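Local coordinates for protein levansucrase (PDB 1OYG) that is a carbohydrate-active enzyme of the levansucrase/invertase family, built around a five-bladed beta-propeller, at residues R22-Q27 against Y362-K367; G114-D119 against A169-S174. All blocks are in the same frame, centred on the assembly; numbering follows the deposited sequence.

Contact 1: residues R22-Q27 against Y362-K367; sequences RHDMLQ and YKPLNK
D24, on the short helix 22-26, faces the turn at K367 with their CA atoms 7.5 Å apart, the closest backbone approach between residues 22-27 and 362-367, and no hydrogen bond joins the two segments. The contact is small and lies at the surface, carried almost entirely by the carboxylate of D24. Its OD2 comes within 3.4 Å of P364 CG, so one acid oxygen rests against the outer corner of the pyrrolidine ring, and the two side chains cross at about a right angle. The other oxygen, OD1, lies 4.0 Å from the backbone O of K367. The carbonyl oxygen faces the carboxylate obliquely, two acceptors with no bond between them, which would probably be mildly unfavourable. K367 offers only its backbone here, because its extended side chain leads away. The torsion of D24 sets CG anti to its own carbonyl carbon (chi1 -72°), which carries the acid off the helix toward the proline. On the helix side, D24 OD1 also lies in the plane of the H23 imidazole, at its edge. One face of that ring is roofed by Q27 NE2, 3.7 Å above the plane and over its centre. The amide is held there by a nearly straight hydrogen bond from Q27 NE2 to H23 O, 2.9 Å long with an N-H...O angle of 166°, tying the side chain back to the backbone four residues earlier. Helix 22-26 leans on helix 261-273, where H23 meets F263 edge-to-face and R22 forms a salt bridge with E267. P364 belongs to the outer strand 363-374 of a four-stranded antiparallel sheet and packs on Y353 of the neighbouring strand 348-355, while Q31 of the next short helix, 28-31, hydrogen-bonds to N366 O.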
loop_
_atom_site.group_PDB
_atom_site.type_symbol
_atom_site.label_atom_id
_atom_site.label_comp_id
_atom_site.label_asym_id
_atom_site.label_seq_id
_atom_site.Cartn_x
_atom_site.Cartn_y
_atom_site.Cartn_z
ATOM N N ARG A 22 11.681 2.381 16.999
ATOM C CA ARG A 22 11.092 3.444 17.792
ATOM C C ARG A 22 11.969 4.688 17.765
ATOM O O ARG A 22 11.458 5.803 17.726
ATOM C CB ARG A 22 10.887 2.976 19.230
ATOM C CG ARG A 22 9.930 1.799 19.360
ATOM C CD ARG A 22 9.508 1.511 20.777
ATOM N NE ARG A 22 8.611 2.535 21.302
ATOM C CZ ARG A 22 7.309 2.599 21.047
ATOM N NH1 ARG A 22 6.717 1.687 20.290
ATOM N NH2 ARG A 22 6.587 3.580 21.570
ATOM N N HIS A 23 13.285 4.504 17.778
ATOM C CA HIS A 23 14.185 5.651 17.789
ATOM C C HIS A 23 14.015 6.478 16.519
ATOM O O HIS A 23 13.973 7.705 16.580
ATOM C CB HIS A 23 15.648 5.233 17.934
ATOM C CG HIS A 23 16.604 6.379 17.811
ATOM N ND1 HIS A 23 17.026 6.865 16.592
ATOM C CD2 HIS A 23 17.188 7.161 18.750
ATOM C CE1 HIS A 23 17.846 7.882 16.787
ATOM N NE2 HIS A 23 17.963 8.081 18.087
ATOM N N ASP A 24 13.922 5.810 15.373
ATOM C CA ASP A 24 13.774 6.515 14.102
ATOM C C ASP A 24 12.444 7.259 14.044
ATOM O O ASP A 24 12.404 8.426 13.669
ATOM C CB ASP A 24 13.921 5.552 12.920
ATOM C CG ASP A 24 15.357 5.078 12.721
ATOM O OD1 ASP A 24 16.280 5.640 13.354
ATOM O OD2 ASP A 24 15.658 4.143 11.955
ATOM N N MET A 25 11.364 6.593 14.447
ATOM C CA MET A 25 10.038 7.202 14.416
ATOM C C MET A 25 9.942 8.412 15.347
ATOM O O MET A 25 9.232 9.362 15.050
ATOM C CB MET A 25 8.959 6.179 14.793
ATOM C CG MET A 25 8.792 5.030 13.809
ATOM S SD MET A 25 8.351 5.522 12.134
ATOM C CE MET A 25 6.742 6.211 12.370
ATOM N N LEU A 26 10.669 8.386 16.462
ATOM C CA LEU A 26 10.629 9.487 17.421
ATOM C C LEU A 26 11.202 10.785 16.853
ATOM O O LEU A 26 10.891 11.864 17.355
ATOM C CB LEU A 26 11.381 9.119 18.708
ATOM C CG LEU A 26 10.612 8.282 19.736
ATOM C CD1 LEU A 26 11.567 7.749 20.792
ATOM C CD2 LEU A 26 9.494 9.098 20.385
ATOM N N GLN A 27 12.042 10.679 15.825
ATOM C CA GLN A 27 12.651 11.851 15.194
ATOM C C GLN A 27 11.721 12.549 14.202
ATOM O O GLN A 27 11.994 13.668 13.784
ATOM C CB GLN A 27 13.944 11.467 14.461
ATOM C CG GLN A 27 14.947 10.630 15.254
ATOM C CD GLN A 27 15.150 11.119 16.669
ATOM O OE1 GLN A 27 15.505 12.279 16.883
ATOM N NE2 GLN A 27 14.927 10.240 17.642
ATOM N N TYR A 362 17.235 -3.099 3.951
ATOM C CA TYR A 362 16.706 -1.758 3.748
ATOM C C TYR A 362 17.025 -0.848 4.927
ATOM O O TYR A 362 16.878 -1.249 6.082
ATOM C CB TYR A 362 15.197 -1.831 3.528
ATOM C CG TYR A 362 14.850 -2.278 2.134
ATOM C CD1 TYR A 362 14.721 -3.627 1.823
ATOM C CD2 TYR A 362 14.691 -1.352 1.111
ATOM C CE1 TYR A 362 14.422 -4.039 0.538
ATOM C CE2 TYR A 362 14.388 -1.752 -0.173
ATOM C CZ TYR A 362 14.253 -3.098 -0.458
ATOM O OH TYR A 362 13.954 -3.492 -1.738
ATOM N N LYS A 363 17.465 0.369 4.623
ATOM C CA LYS A 363 17.760 1.385 5.635
ATOM C C LYS A 363 16.881 2.616 5.376
ATOM O O LYS A 363 16.447 2.828 4.252
ATOM C CB LYS A 363 19.251 1.730 5.621
ATOM C CG LYS A 363 20.140 0.510 5.887
ATOM C CD LYS A 363 21.617 0.864 5.987
ATOM C CE LYS A 363 22.438 -0.333 6.469
ATOM N NZ LYS A 363 23.865 0.010 6.735
ATOM N N PRO A 364 16.583 3.406 6.403
ATOM C CA PRO A 364 15.604 4.493 6.253
ATOM C C PRO A 364 16.047 5.622 5.323
ATOM O O PRO A 364 17.205 6.042 5.349
ATOM C CB PRO A 364 15.421 5.012 7.685
ATOM C CG PRO A 364 16.006 3.954 8.562
ATOM C CD PRO A 364 17.116 3.340 7.776
ATOM N N LEU A 365 15.112 6.090 4.498
ATOM C CA LEU A 365 15.319 7.299 3.709
ATOM C C LEU A 365 15.268 8.509 4.630
ATOM O O LEU A 365 14.538 8.515 5.614
ATOM C CB LEU A 365 14.245 7.440 2.631
ATOM C CG LEU A 365 14.354 6.479 1.449
ATOM C CD1 LEU A 365 13.117 6.550 0.567
ATOM C CD2 LEU A 365 15.593 6.781 0.632
ATOM N N ASN A 366 16.044 9.536 4.305
ATOM C CA ASN A 366 16.080 10.764 5.093
ATOM C C ASN A 366 16.361 10.506 6.573
ATOM O O ASN A 366 15.828 11.197 7.446
ATOM C CB ASN A 366 14.770 11.530 4.910
ATOM C CG ASN A 366 14.450 11.761 3.453
ATOM O OD1 ASN A 366 15.282 12.280 2.717
ATOM N ND2 ASN A 366 13.254 11.366 3.023
ATOM N N LYS A 367 17.195 9.496 6.824
ATOM C CA LYS A 367 17.641 9.079 8.162
ATOM C C LYS A 367 16.587 8.387 9.041
ATOM O O LYS A 367 16.941 7.527 9.837
ATOM C CB LYS A 367 18.289 10.244 8.922
ATOM C CG LYS A 367 19.498 10.845 8.219
ATOM C CD LYS A 367 20.089 11.989 9.032
ATOM C CE LYS A 367 21.241 12.679 8.310
ATOM N NZ LYS A 367 22.016 13.566 9.219
#

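Contact 2: residues G114-D119 against A169-S174; sequences GRVFKD and AQVNVS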
loop_
_atom_site.group_PDB
_atom_site.type_symbol
_atom_site.label_atom_id
_atom_site.label_comp_id
_atom_site.label_asym_id
_atom_site.label_seq_id
_atom_site.Cartn_x
_atom_site.Cartn_y
_atom_site.Cartn_z
ATOM N N GLY A 114 -15.915 0.047 -16.171
ATOM C CA GLY A 114 -16.785 -0.627 -15.226
ATOM C C GLY A 114 -16.016 -1.590 -14.349
ATOM O O GLY A 114 -14.789 -1.568 -14.296
ATOM N N ARG A 115 -16.752 -2.443 -13.649
ATOM C CA ARG A 115 -16.152 -3.431 -12.769
ATOM C C ARG A 115 -15.321 -4.441 -13.546
ATOM O O ARG A 115 -15.685 -4.849 -14.653
ATOM C CB ARG A 115 -17.233 -4.177 -11.993
ATOM C CG ARG A 115 -17.694 -3.460 -10.737
ATOM C CD ARG A 115 -18.593 -4.288 -9.860
ATOM N NE ARG A 115 -17.905 -5.477 -9.361
ATOM C CZ ARG A 115 -18.509 -6.534 -8.831
ATOM N NH1 ARG A 115 -19.831 -6.573 -8.720
ATOM N NH2 ARG A 115 -17.786 -7.566 -8.414
ATOM N N VAL A 116 -14.211 -4.851 -12.944
ATOM C CA VAL A 116 -13.374 -5.909 -13.494
ATOM C C VAL A 116 -14.111 -7.242 -13.425
ATOM O O VAL A 116 -14.060 -8.032 -14.365
ATOM C CB VAL A 116 -12.035 -6.017 -12.737
ATOM C CG1 VAL A 116 -11.276 -7.293 -13.127
ATOM C CG2 VAL A 116 -11.187 -4.784 -13.005
ATOM N N PHE A 117 -14.803 -7.475 -12.311
ATOM C CA PHE A 117 -15.431 -8.761 -12.030
ATOM C C PHE A 117 -16.953 -8.700 -12.062
ATOM O O PHE A 117 -17.555 -7.700 -11.678
ATOM C CB PHE A 117 -14.996 -9.256 -10.646
ATOM C CG PHE A 117 -13.524 -9.527 -10.537
ATOM C CD1 PHE A 117 -12.958 -10.617 -11.182
ATOM C CD2 PHE A 117 -12.701 -8.702 -9.779
ATOM C CE1 PHE A 117 -11.602 -10.871 -11.082
ATOM C CE2 PHE A 117 -11.348 -8.949 -9.685
ATOM C CZ PHE A 117 -10.798 -10.041 -10.330
ATOM N N LYS A 118 -17.558 -9.775 -12.552
ATOM C CA LYS A 118 -18.972 -10.066 -12.336
ATOM C C LYS A 118 -19.090 -10.766 -10.987
ATOM O O LYS A 118 -18.147 -11.420 -10.547
ATOM C CB LYS A 118 -19.514 -10.998 -13.429
ATOM C CG LYS A 118 -19.322 -10.518 -14.867
ATOM C CD LYS A 118 -19.727 -11.616 -15.850
ATOM C CE LYS A 118 -19.442 -11.266 -17.319
ATOM N NZ LYS A 118 -18.144 -10.591 -17.581
ATOM N N ASP A 119 -20.246 -10.653 -10.341
ATOM C CA ASP A 119 -20.483 -11.350 -9.073
ATOM C C ASP A 119 -20.296 -12.865 -9.205
ATOM O O ASP A 119 -19.871 -13.527 -8.259
ATOM C CB ASP A 119 -21.893 -11.061 -8.550
ATOM C CG ASP A 119 -22.044 -9.652 -7.999
ATOM O OD1 ASP A 119 -21.038 -9.055 -7.557
ATOM O OD2 ASP A 119 -23.154 -9.078 -7.954
ATOM N N ALA A 169 -5.854 -12.497 -11.226
ATOM C CA ALA A 169 -6.659 -12.827 -12.393
ATOM C C ALA A 169 -6.063 -12.145 -13.611
ATOM O O ALA A 169 -5.395 -11.119 -13.493
ATOM C CB ALA A 169 -8.094 -12.385 -12.199
ATOM N N GLN A 170 -6.288 -12.731 -14.777
ATOM C CA GLN A 170 -6.042 -12.051 -16.039
ATOM C C GLN A 170 -7.335 -11.374 -16.460
ATOM O O GLN A 170 -8.392 -11.996 -16.454
ATOM C CB GLN A 170 -5.604 -13.039 -17.108
ATOM C CG GLN A 170 -5.508 -12.430 -18.498
ATOM C CD GLN A 170 -4.879 -13.377 -19.483
ATOM O OE1 GLN A 170 -3.730 -13.776 -19.311
ATOM N NE2 GLN A 170 -5.632 -13.762 -20.506
ATOM N N VAL A 171 -7.243 -10.104 -16.831
ATOM C CA VAL A 171 -8.392 -9.327 -17.277
ATOM C C VAL A 171 -8.332 -9.238 -18.795
ATOM O O VAL A 171 -7.383 -8.688 -19.352
ATOM C CB VAL A 171 -8.397 -7.905 -16.670
ATOM C CG1 VAL A 171 -9.734 -7.213 -16.949
ATOM C CG2 VAL A 171 -8.127 -7.957 -15.171
ATOM N N ASN A 172 -9.331 -9.816 -19.456
ATOM C CA ASN A 172 -9.415 -9.830 -20.911
ATOM C C ASN A 172 -10.108 -8.569 -21.393
ATOM O O ASN A 172 -11.250 -8.315 -21.037
ATOM C CB ASN A 172 -10.157 -11.082 -21.384
ATOM C CG ASN A 172 -9.414 -12.354 -21.029
ATOM O OD1 ASN A 172 -8.184 -12.381 -21.037
ATOM N ND2 ASN A 172 -10.152 -13.407 -20.695
ATOM N N VAL A 173 -9.391 -7.774 -22.182
ATOM C CA VAL A 173 -9.855 -6.458 -22.611
ATOM C C VAL A 173 -9.640 -6.259 -24.107
ATOM O O VAL A 173 -8.512 -6.358 -24.594
ATOM C CB VAL A 173 -9.105 -5.342 -21.843
ATOM C CG1 VAL A 173 -9.528 -3.952 -22.326
ATOM C CG2 VAL A 173 -9.331 -5.479 -20.344
ATOM N N SER A 174 -10.723 -5.967 -24.824
ATOM C CA SER A 174 -10.654 -5.619 -26.241
ATOM C C SER A 174 -10.408 -4.128 -26.411
ATOM O O SER A 174 -10.992 -3.311 -25.699
ATOM C CB SER A 174 -11.957 -5.988 -26.945
ATOM O OG SER A 174 -12.148 -7.389 -26.949
#
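Two neighbouring sets of propeller strands meet where V116 and F117, just past the end of edge strand 111-115, pack against A169 and V171 of strand 163-175, a buried apolar seam consistent with the joint between adjacent blades. No hydrogen bond crosses it. V116 CG1 touches V171 CG2 at 3.8 Å, methyl to methyl, with the two valines crossing at about a right angle. With chi1 at 169°, V116 swings CG1 to the far side from its amide nitrogen, where the same methyl also covers one face of the F117 ring, 3.7 Å above the plane and over its centre. F117 in turn presents its edge: A169 CB sits in the ring plane, 4.0 Å from F117 CE1 and equally close to CZ. One methyl of V116 thus serves both the valine across the seam and the phenylalanine beside it. Away from this seam, each segment also has a polar link of its own. R115 NH1 makes a salt bridge with D119 OD1 at 3.0 Å, the N-H pointing almost straight at the oxygen (176°) within the guanidinium plane but meeting the carboxylate from above its plane, and F117 O lies over one guanidinium face. Along the strand, Q170 NE2 donates to N172 OD1 at 2.9 Å. R115 also forms a salt bridge with E136 of strand 135-143. Strand 163-175 lies between strands 149-157 and 180-192; from these Y153 and Y188 bring their rings to F117, the latter stacked on it, while I95 of strand 94-101 packs on V116.

The two contacts lie on opposite sides of the chain's centre, 41 Å apart between centres and about 24 Å between nearest atoms, and share no strand or helix. In chain order the segments run 22-27, 114-119, 169-174 and 362-367, so contact 1 spans both segments of contact 2. Contact 1 sets a short N-terminal helix beside the outer strand of a late sheet, 335 residues on. Contact 2 bridges 50 residues, from the end of strand 111-115 to strand 163-175, probably in neighbouring blades. Both sit well out from the centre, yet they differ in character: a thin surface touch through one carboxylate, against a buried hydrophobic seam.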